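Local coordinates for protein Rna-directed RNA polymerase (Infectious pancreatic necrosis virus, PDB 3ZED) that probably synthesises the viral RNA as an RNA-directed RNA polymerase, found both free and covalently attached to the genomic RNA, at residues B[358-369]-B[556-565]; B[651-659]-B[667-675]. All coordinates share one frame; numbering follows the deposited sequence.

Contact 1 of 2, residues B[358-369]-B[556-565]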
loop_
_atom_site.group_PDB
_atom_site.type_symbol
_atom_site.label_atom_id
_atom_site.label_comp_id
_atom_site.label_asym_id
_atom_site.label_seq_id
_atom_site.Cartn_x
_atom_site.Cartn_y
_atom_site.Cartn_z
ATOM N N PHE B 358 -3.532 12.011 -1.693
ATOM C CA PHE B 358 -3.046 13.164 -2.457
ATOM C C PHE B 358 -2.929 12.857 -3.939
ATOM O O PHE B 358 -2.457 11.793 -4.316
ATOM C CB PHE B 358 -1.684 13.658 -1.941
ATOM C CG PHE B 358 -0.962 14.664 -2.830
ATOM C CD1 PHE B 358 -1.333 15.998 -2.839
ATOM C CD2 PHE B 358 0.099 14.269 -3.639
ATOM C CE1 PHE B 358 -0.666 16.915 -3.645
ATOM C CE2 PHE B 358 0.773 15.190 -4.440
ATOM C CZ PHE B 358 0.410 16.511 -4.413
ATOM N N SER B 359 -3.311 13.828 -4.758
ATOM C CA SER B 359 -3.129 13.820 -6.200
ATOM C C SER B 359 -2.453 15.142 -6.589
ATOM O O SER B 359 -2.916 16.198 -6.137
ATOM C CB SER B 359 -4.458 13.657 -6.928
ATOM O OG SER B 359 -4.232 13.803 -8.320
ATOM N N PRO B 360 -1.365 15.129 -7.394
ATOM C CA PRO B 360 -0.734 16.414 -7.764
ATOM C C PRO B 360 -1.527 17.139 -8.858
ATOM O O PRO B 360 -1.304 18.327 -9.104
ATOM C CB PRO B 360 0.656 15.993 -8.263
ATOM C CG PRO B 360 0.447 14.591 -8.831
ATOM C CD PRO B 360 -0.670 13.967 -8.012
ATOM N N PHE B 361 -2.442 16.415 -9.513
ATOM C CA PHE B 361 -3.263 16.948 -10.587
ATOM C C PHE B 361 -4.415 17.785 -10.033
ATOM O O PHE B 361 -4.629 17.824 -8.817
ATOM C CB PHE B 361 -3.749 15.815 -11.509
ATOM C CG PHE B 361 -2.576 15.202 -12.245
ATOM C CD1 PHE B 361 -1.913 15.910 -13.252
ATOM C CD2 PHE B 361 -2.088 13.954 -11.884
ATOM C CE1 PHE B 361 -0.787 15.373 -13.884
ATOM C CE2 PHE B 361 -0.978 13.421 -12.516
ATOM C CZ PHE B 361 -0.334 14.132 -13.517
ATOM N N HIS B 362 -5.090 18.539 -10.918
ATOM C CA HIS B 362 -6.231 19.389 -10.568
ATOM C C HIS B 362 -5.858 20.399 -9.448
ATOM O O HIS B 362 -6.633 20.654 -8.514
ATOM C CB HIS B 362 -7.466 18.514 -10.220
ATOM C CG HIS B 362 -7.891 17.686 -11.392
ATOM N ND1 HIS B 362 -7.636 16.326 -11.442
ATOM C CD2 HIS B 362 -8.409 18.079 -12.586
ATOM C CE1 HIS B 362 -8.022 15.924 -12.645
ATOM N NE2 HIS B 362 -8.501 16.941 -13.370
ATOM N N GLY B 363 -4.649 20.952 -9.574
ATOM C CA GLY B 363 -4.106 21.949 -8.665
ATOM C C GLY B 363 -3.462 21.463 -7.392
ATOM O O GLY B 363 -3.058 22.296 -6.580
ATOM N N GLY B 364 -3.378 20.134 -7.202
ATOM C CA GLY B 364 -2.771 19.512 -6.009
ATOM C C GLY B 364 -1.334 19.955 -5.743
ATOM O O GLY B 364 -0.992 20.361 -4.626
ATOM N N MET B 365 -0.481 19.900 -6.784
ATOM C CA MET B 365 0.913 20.340 -6.707
ATOM C C MET B 365 0.999 21.868 -6.379
ATOM O O MET B 365 1.793 22.262 -5.515
ATOM C CB MET B 365 1.675 20.007 -8.001
ATOM C CG MET B 365 3.165 20.390 -7.940
ATOM S SD MET B 365 4.046 19.537 -6.611
ATOM C CE MET B 365 4.471 18.045 -7.436
ATOM N N ASP B 366 0.151 22.703 -7.005
ATOM C CA ASP B 366 0.163 24.124 -6.681
ATOM C C ASP B 366 -0.231 24.380 -5.222
ATOM O O ASP B 366 0.375 25.255 -4.596
ATOM C CB ASP B 366 -0.713 24.948 -7.622
ATOM C CG ASP B 366 -0.417 26.443 -7.485
ATOM O OD1 ASP B 366 0.767 26.838 -7.657
ATOM O OD2 ASP B 366 -1.348 27.203 -7.154
ATOM N N ARG B 367 -1.192 23.592 -4.664
ATOM C CA ARG B 367 -1.593 23.683 -3.236
ATOM C C ARG B 367 -0.395 23.380 -2.327
ATOM O O ARG B 367 -0.157 24.103 -1.364
ATOM C CB ARG B 367 -2.770 22.739 -2.915
ATOM C CG ARG B 367 -4.083 23.197 -3.524
ATOM C CD ARG B 367 -5.249 22.430 -2.941
ATOM N NE ARG B 367 -6.529 23.024 -3.317
ATOM C CZ ARG B 367 -7.649 22.920 -2.604
ATOM N NH1 ARG B 367 -7.653 22.248 -1.461
ATOM N NH2 ARG B 367 -8.767 23.499 -3.022
ATOM N N ILE B 368 0.392 22.340 -2.675
ATOM C CA ILE B 368 1.616 21.947 -1.962
ATOM C C ILE B 368 2.645 23.087 -2.035
ATOM O O ILE B 368 3.193 23.474 -1.001
ATOM C CB ILE B 368 2.189 20.613 -2.539
ATOM C CG1 ILE B 368 1.291 19.409 -2.206
ATOM C CG2 ILE B 368 3.681 20.382 -2.142
ATOM C CD1 ILE B 368 1.252 18.972 -0.790
ATOM N N MET B 369 2.872 23.651 -3.252
ATOM C CA MET B 369 3.832 24.752 -3.449
ATOM C C MET B 369 3.421 26.013 -2.673
ATOM O O MET B 369 4.299 26.683 -2.130
ATOM C CB MET B 369 4.041 25.057 -4.928
ATOM C CG MET B 369 4.767 23.928 -5.665
ATOM S SD MET B 369 6.429 23.504 -5.010
ATOM C CE MET B 369 7.313 25.052 -5.276
ATOM N N VAL B 556 11.345 22.168 -9.627
ATOM C CA VAL B 556 11.500 22.055 -8.177
ATOM C C VAL B 556 11.401 20.542 -7.963
ATOM O O VAL B 556 10.308 19.983 -8.058
ATOM C CB VAL B 556 10.493 22.898 -7.345
ATOM C CG1 VAL B 556 10.845 22.842 -5.854
ATOM C CG2 VAL B 556 10.464 24.345 -7.814
ATOM N N GLU B 557 12.554 19.865 -7.829
ATOM C CA GLU B 557 12.628 18.399 -7.793
ATOM C C GLU B 557 12.324 17.828 -6.405
ATOM O O GLU B 557 13.160 17.205 -5.770
ATOM C CB GLU B 557 13.982 17.913 -8.330
ATOM C CG GLU B 557 14.253 18.363 -9.756
ATOM C CD GLU B 557 15.341 17.546 -10.423
ATOM O OE1 GLU B 557 15.025 16.468 -10.979
ATOM O OE2 GLU B 557 16.521 17.950 -10.322
ATOM N N LEU B 558 11.070 18.015 -5.967
ATOM C CA LEU B 558 10.599 17.590 -4.665
ATOM C C LEU B 558 10.586 16.084 -4.520
ATOM O O LEU B 558 10.739 15.589 -3.400
ATOM C CB LEU B 558 9.176 18.112 -4.429
ATOM C CG LEU B 558 8.930 19.610 -4.427
ATOM C CD1 LEU B 558 7.436 19.888 -4.313
ATOM C CD2 LEU B 558 9.727 20.309 -3.297
ATOM N N ASP B 559 10.366 15.361 -5.650
ATOM C CA ASP B 559 10.144 13.922 -5.714
ATOM C C ASP B 559 9.007 13.581 -4.730
ATOM O O ASP B 559 9.081 12.616 -3.976
ATOM C CB ASP B 559 11.427 13.096 -5.482
ATOM C CG ASP B 559 11.274 11.604 -5.768
ATOM O OD1 ASP B 559 10.415 11.240 -6.605
ATOM O OD2 ASP B 559 11.961 10.799 -5.106
ATOM N N LEU B 560 7.972 14.444 -4.709
ATOM C CA LEU B 560 6.815 14.289 -3.846
ATOM C C LEU B 560 5.980 13.168 -4.409
ATOM O O LEU B 560 5.279 13.360 -5.397
ATOM C CB LEU B 560 6.029 15.612 -3.770
ATOM C CG LEU B 560 4.815 15.625 -2.814
ATOM C CD1 LEU B 560 5.262 15.729 -1.354
ATOM C CD2 LEU B 560 3.906 16.764 -3.145
ATOM N N LEU B 561 6.131 11.959 -3.831
ATOM C CA LEU B 561 5.449 10.746 -4.302
ATOM C C LEU B 561 5.738 10.526 -5.813
ATOM O O LEU B 561 4.870 10.079 -6.556
ATOM C CB LEU B 561 3.922 10.759 -3.997
ATOM C CG LEU B 561 3.510 11.119 -2.550
ATOM C CD1 LEU B 561 2.015 11.040 -2.370
ATOM C CD2 LEU B 561 4.197 10.223 -1.538
ATOM N N GLY B 562 6.975 10.844 -6.225
ATOM C CA GLY B 562 7.443 10.697 -7.601
ATOM C C GLY B 562 7.230 11.880 -8.520
ATOM O O GLY B 562 7.497 11.774 -9.715
ATOM N N TRP B 563 6.773 13.013 -7.995
ATOM C CA TRP B 563 6.506 14.194 -8.824
ATOM C C TRP B 563 7.398 15.395 -8.496
ATOM O O TRP B 563 7.686 15.673 -7.333
ATOM C CB TRP B 563 5.031 14.643 -8.674
ATOM C CG TRP B 563 4.039 13.562 -8.956
ATOM C CD1 TRP B 563 3.419 12.755 -8.039
ATOM C CD2 TRP B 563 3.617 13.104 -10.249
ATOM N NE1 TRP B 563 2.609 11.842 -8.679
ATOM C CE2 TRP B 563 2.727 12.018 -10.040
ATOM C CE3 TRP B 563 3.888 13.519 -11.571
ATOM C CZ2 TRP B 563 2.098 11.351 -11.103
ATOM C CZ3 TRP B 563 3.256 12.864 -12.617
ATOM C CH2 TRP B 563 2.385 11.784 -12.382
ATOM N N SER B 564 7.792 16.116 -9.548
ATOM C CA SER B 564 8.502 17.401 -9.506
ATOM C C SER B 564 7.503 18.491 -9.859
ATOM O O SER B 564 6.428 18.189 -10.411
ATOM C CB SER B 564 9.673 17.430 -10.487
ATOM O OG SER B 564 10.658 16.473 -10.166
ATOM N N ALA B 565 7.843 19.746 -9.558
ATOM C CA ALA B 565 6.968 20.889 -9.842
ATOM C C ALA B 565 7.628 21.796 -10.879
ATOM O O ALA B 565 8.821 22.102 -10.785
ATOM C CB ALA B 565 6.691 21.659 -8.564
#
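The start of helix 364-369 packs against a beta hairpin, with M365 and A565 nearest at 6.8 Å between their CA atoms. The hairpin is formed by strands 556-560 and 563-565, joined by a type I' turn with a G1 bulge. The helix axis runs at 65° to strand 563-565. No hydrogen bond crosses, so apolar side chains of the polymerase's palm and thumb family regions make the join.

W563 carries one end. P360 CG sits over a face of its indole, 3.5 Å from the centroid of the five-membered ring, as a CH-pi contact. F361 points its edge at the six-membered ring in a T-shaped stack, planes at 82°. M365 has CG anti to the backbone N (chi1 -177°), then bends twice. Its CE thereby reaches CB of W563 at 3.7 Å, while SD lies beside A565 CB. One turn on, M369, also bent twice, brings SD to CD1 of L558 at 3.8 Å, and its CE meets CG2 of V556. I368 meets L560 tip to tip. D366 OD1 accepts a hydrogen bond from the backbone N of F574, in neighbouring strand 573-578. L560 CD2 also meets the F358 ring obliquely, 3.7 Å from CZ of F358.

Contact 2 of 2, residues B[651-659]-B[667-675]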
loop_
_atom_site.group_PDB
_atom_site.type_symbol
_atom_site.label_atom_id
_atom_site.label_comp_id
_atom_site.label_asym_id
_atom_site.label_seq_id
_atom_site.Cartn_x
_atom_site.Cartn_y
_atom_site.Cartn_z
ATOM N N GLY B 651 -13.454 3.151 -27.591
ATOM C CA GLY B 651 -13.800 2.647 -26.262
ATOM C C GLY B 651 -12.589 2.415 -25.374
ATOM O O GLY B 651 -12.603 2.780 -24.194
ATOM N N PHE B 652 -11.523 1.815 -25.953
ATOM C CA PHE B 652 -10.258 1.552 -25.278
ATOM C C PHE B 652 -9.525 2.850 -24.969
ATOM O O PHE B 652 -9.000 2.975 -23.870
ATOM C CB PHE B 652 -9.353 0.639 -26.120
ATOM C CG PHE B 652 -9.871 -0.756 -26.347
ATOM C CD1 PHE B 652 -10.183 -1.586 -25.270
ATOM C CD2 PHE B 652 -9.991 -1.269 -27.636
ATOM C CE1 PHE B 652 -10.644 -2.885 -25.478
ATOM C CE2 PHE B 652 -10.448 -2.571 -27.844
ATOM C CZ PHE B 652 -10.771 -3.369 -26.762
ATOM N N LEU B 653 -9.504 3.817 -25.922
ATOM C CA LEU B 653 -8.843 5.108 -25.738
ATOM C C LEU B 653 -9.596 5.982 -24.712
ATOM O O LEU B 653 -8.949 6.782 -24.029
ATOM C CB LEU B 653 -8.641 5.847 -27.058
ATOM C CG LEU B 653 -7.639 5.245 -28.065
ATOM C CD1 LEU B 653 -7.557 6.095 -29.319
ATOM C CD2 LEU B 653 -6.242 5.087 -27.469
ATOM N N ASP B 654 -10.926 5.807 -24.565
ATOM C CA ASP B 654 -11.716 6.526 -23.559
ATOM C C ASP B 654 -11.438 5.911 -22.192
ATOM O O ASP B 654 -11.217 6.637 -21.214
ATOM C CB ASP B 654 -13.238 6.495 -23.867
ATOM C CG ASP B 654 -13.728 7.263 -25.090
ATOM O OD1 ASP B 654 -13.228 8.380 -25.335
ATOM O OD2 ASP B 654 -14.684 6.784 -25.748
ATOM N N ASP B 655 -11.414 4.567 -22.125
ATOM C CA ASP B 655 -11.121 3.859 -20.869
ATOM C C ASP B 655 -9.647 3.382 -20.855
ATOM O O ASP B 655 -9.378 2.221 -20.567
ATOM C CB ASP B 655 -12.108 2.692 -20.663
ATOM C CG ASP B 655 -13.574 3.074 -20.805
ATOM O OD1 ASP B 655 -13.979 4.115 -20.235
ATOM O OD2 ASP B 655 -14.314 2.335 -21.490
ATOM N N TRP B 656 -8.704 4.300 -21.170
ATOM C CA TRP B 656 -7.252 4.051 -21.268
ATOM C C TRP B 656 -6.558 3.738 -19.932
ATOM O O TRP B 656 -5.470 3.167 -19.932
ATOM C CB TRP B 656 -6.551 5.266 -21.900
ATOM C CG TRP B 656 -6.529 6.488 -21.023
ATOM C CD1 TRP B 656 -7.481 7.463 -20.952
ATOM C CD2 TRP B 656 -5.487 6.876 -20.115
ATOM N NE1 TRP B 656 -7.093 8.441 -20.071
ATOM C CE2 TRP B 656 -5.888 8.092 -19.515
ATOM C CE3 TRP B 656 -4.256 6.301 -19.729
ATOM C CZ2 TRP B 656 -5.121 8.728 -18.536
ATOM C CZ3 TRP B 656 -3.486 6.947 -18.773
ATOM C CH2 TRP B 656 -3.919 8.137 -18.183
ATOM N N ASN B 657 -7.166 4.147 -18.814
ATOM C CA ASN B 657 -6.626 4.053 -17.459
ATOM C C ASN B 657 -6.184 2.642 -17.072
ATOM O O ASN B 657 -5.089 2.486 -16.534
ATOM C CB ASN B 657 -7.634 4.610 -16.447
ATOM C CG ASN B 657 -8.007 6.041 -16.772
ATOM O OD1 ASN B 657 -8.841 6.311 -17.642
ATOM N ND2 ASN B 657 -7.286 6.984 -16.205
ATOM N N ASN B 658 -7.004 1.632 -17.371
ATOM C CA ASN B 658 -6.730 0.218 -17.073
ATOM C C ASN B 658 -5.548 -0.353 -17.901
ATOM O O ASN B 658 -4.947 -1.337 -17.477
ATOM C CB ASN B 658 -7.983 -0.647 -17.265
ATOM C CG ASN B 658 -8.915 -0.163 -18.346
ATOM O OD1 ASN B 658 -9.895 0.550 -18.083
ATOM N ND2 ASN B 658 -8.590 -0.486 -19.586
ATOM N N MET B 659 -5.222 0.267 -19.047
ATOM C CA MET B 659 -4.119 -0.112 -19.939
ATOM C C MET B 659 -2.772 0.559 -19.583
ATOM O O MET B 659 -1.742 0.233 -20.194
ATOM C CB MET B 659 -4.457 0.294 -21.376
ATOM C CG MET B 659 -5.610 -0.431 -21.974
ATOM S SD MET B 659 -5.616 -0.168 -23.751
ATOM C CE MET B 659 -6.455 -1.628 -24.252
ATOM N N GLU B 667 -8.259 9.938 -14.098
ATOM C CA GLU B 667 -9.476 9.109 -14.119
ATOM C C GLU B 667 -10.572 9.564 -15.106
ATOM O O GLU B 667 -11.253 8.712 -15.675
ATOM C CB GLU B 667 -10.081 8.996 -12.706
ATOM C CG GLU B 667 -9.083 8.683 -11.594
ATOM C CD GLU B 667 -8.547 7.267 -11.445
ATOM O OE1 GLU B 667 -8.623 6.476 -12.414
ATOM O OE2 GLU B 667 -8.023 6.958 -10.350
ATOM N N GLY B 668 -10.736 10.872 -15.286
ATOM C CA GLY B 668 -11.761 11.448 -16.146
ATOM C C GLY B 668 -11.304 12.046 -17.458
ATOM O O GLY B 668 -12.007 12.884 -18.027
ATOM N N ILE B 669 -10.139 11.624 -17.972
ATOM C CA ILE B 669 -9.665 12.125 -19.266
ATOM C C ILE B 669 -9.718 10.996 -20.303
ATOM O O ILE B 669 -9.622 9.817 -19.950
ATOM C CB ILE B 669 -8.273 12.806 -19.214
ATOM C CG1 ILE B 669 -7.137 11.815 -19.012
ATOM C CG2 ILE B 669 -8.222 13.923 -18.178
ATOM C CD1 ILE B 669 -6.137 11.916 -20.004
ATOM N N THR B 670 -9.895 11.371 -21.578
ATOM C CA THR B 670 -9.962 10.432 -22.687
ATOM C C THR B 670 -8.790 10.681 -23.649
ATOM O O THR B 670 -8.410 11.830 -23.879
ATOM C CB THR B 670 -11.338 10.491 -23.395
ATOM O OG1 THR B 670 -11.277 9.678 -24.565
ATOM C CG2 THR B 670 -11.751 11.905 -23.800
ATOM N N LEU B 671 -8.250 9.595 -24.231
ATOM C CA LEU B 671 -7.140 9.663 -25.176
ATOM C C LEU B 671 -7.600 9.374 -26.616
ATOM O O LEU B 671 -6.755 9.139 -27.485
ATOM C CB LEU B 671 -6.007 8.699 -24.756
ATOM C CG LEU B 671 -5.369 8.902 -23.371
ATOM C CD1 LEU B 671 -4.144 8.004 -23.196
ATOM C CD2 LEU B 671 -4.987 10.333 -23.136
ATOM N N SER B 672 -8.937 9.440 -26.884
ATOM C CA SER B 672 -9.515 9.201 -28.216
ATOM C C SER B 672 -9.057 10.274 -29.207
ATOM O O SER B 672 -8.826 9.971 -30.383
ATOM C CB SER B 672 -11.035 9.129 -28.156
ATOM O OG SER B 672 -11.598 10.325 -27.649
ATOM N N GLU B 673 -8.882 11.521 -28.720
ATOM C CA GLU B 673 -8.343 12.613 -29.537
ATOM C C GLU B 673 -6.881 12.853 -29.130
ATOM O O GLU B 673 -6.552 12.664 -27.951
ATOM C CB GLU B 673 -9.190 13.892 -29.423
ATOM C CG GLU B 673 -10.421 13.885 -30.331
ATOM C CD GLU B 673 -10.178 13.665 -31.816
ATOM O OE1 GLU B 673 -9.465 14.487 -32.434
ATOM O OE2 GLU B 673 -10.705 12.668 -32.363
ATOM N N PRO B 674 -5.972 13.196 -30.075
ATOM C CA PRO B 674 -4.560 13.399 -29.685
ATOM C C PRO B 674 -4.391 14.488 -28.634
ATOM O O PRO B 674 -5.195 15.426 -28.560
ATOM C CB PRO B 674 -3.874 13.818 -30.996
ATOM C CG PRO B 674 -4.799 13.392 -32.076
ATOM C CD PRO B 674 -6.178 13.448 -31.515
ATOM N N LEU B 675 -3.364 14.330 -27.796
ATOM C CA LEU B 675 -2.995 15.270 -26.736
ATOM C C LEU B 675 -2.709 16.673 -27.327
ATOM O O LEU B 675 -1.994 16.790 -28.330
ATOM C CB LEU B 675 -1.732 14.722 -26.035
ATOM C CG LEU B 675 -1.300 15.344 -24.717
ATOM C CD1 LEU B 675 -0.478 14.357 -23.937
ATOM C CD2 LEU B 675 -0.466 16.608 -24.928
HETATM O O HOH W 1 -10.840 7.734 -18.906
#
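D654 OD1 and T670 OG1 stand 2.5 Å apart, a very short hydrogen bond donated by the threonine hydroxyl, whose exact length is doubtful. The two side chains lie side by side and point the same way. S672 OG has one proton, which could go weakly to D654 OD1 or instead to T670 OG1; the choice is not settled. S672 N also gives a weak bond to T670 OG1. L671 N donates to L653 O over 2.9 Å. The loop 667-675 is thus fastened to the last turn of helix 650-654.

W656 NE1 donates in the indole plane to I669 O at 2.9 Å, in a bent bond with an N-H...O angle of 135°. A water lies 2.6 Å from both I669 O and D654 O, with more acceptors in reach than protons. With CG between the backbone N and the carbonyl carbon (chi1 69°), the indole turns NE1 toward I669 and one face toward L671. L671 CG packs there, 3.5 Å from the five-membered ring centroid of W656, in a CH-pi contact. N657 ND2 lies over the opposite face and is bonded to G663 O and L666 O. I669 CD1 touches CZ2 of W656 at 3.7 Å. L653 CB rests on the backbone of S672.

Within the thumb family region, W656 and L671 continue onto helix 604-621, through V611 and L618, while R639 of helix 625-645 holds L671 O.

Overall arrangement
From the N terminus, the chain first enters contact 1 at 358-369. It then runs through 186 residues, including the antiparallel sheet of strands 382-386, 389-394, 397-403 and 515-521, before 556-565 returns to close this long loop. Contact 1 joins the palm family region to the hairpin of the thumb family region. Strand 573-578 and helices 580-588, 596-600, 604-621 and 625-645 follow. The end of helix 650-654 then opens contact 2, which closes a loop of seven residues within the thumb family region. The two are in series and neither nest nor cross. Contacts 1 and 2 have centres about 23 Å apart and nearest atoms about 6 Å apart. L666 bridges them, touching F361 and W656.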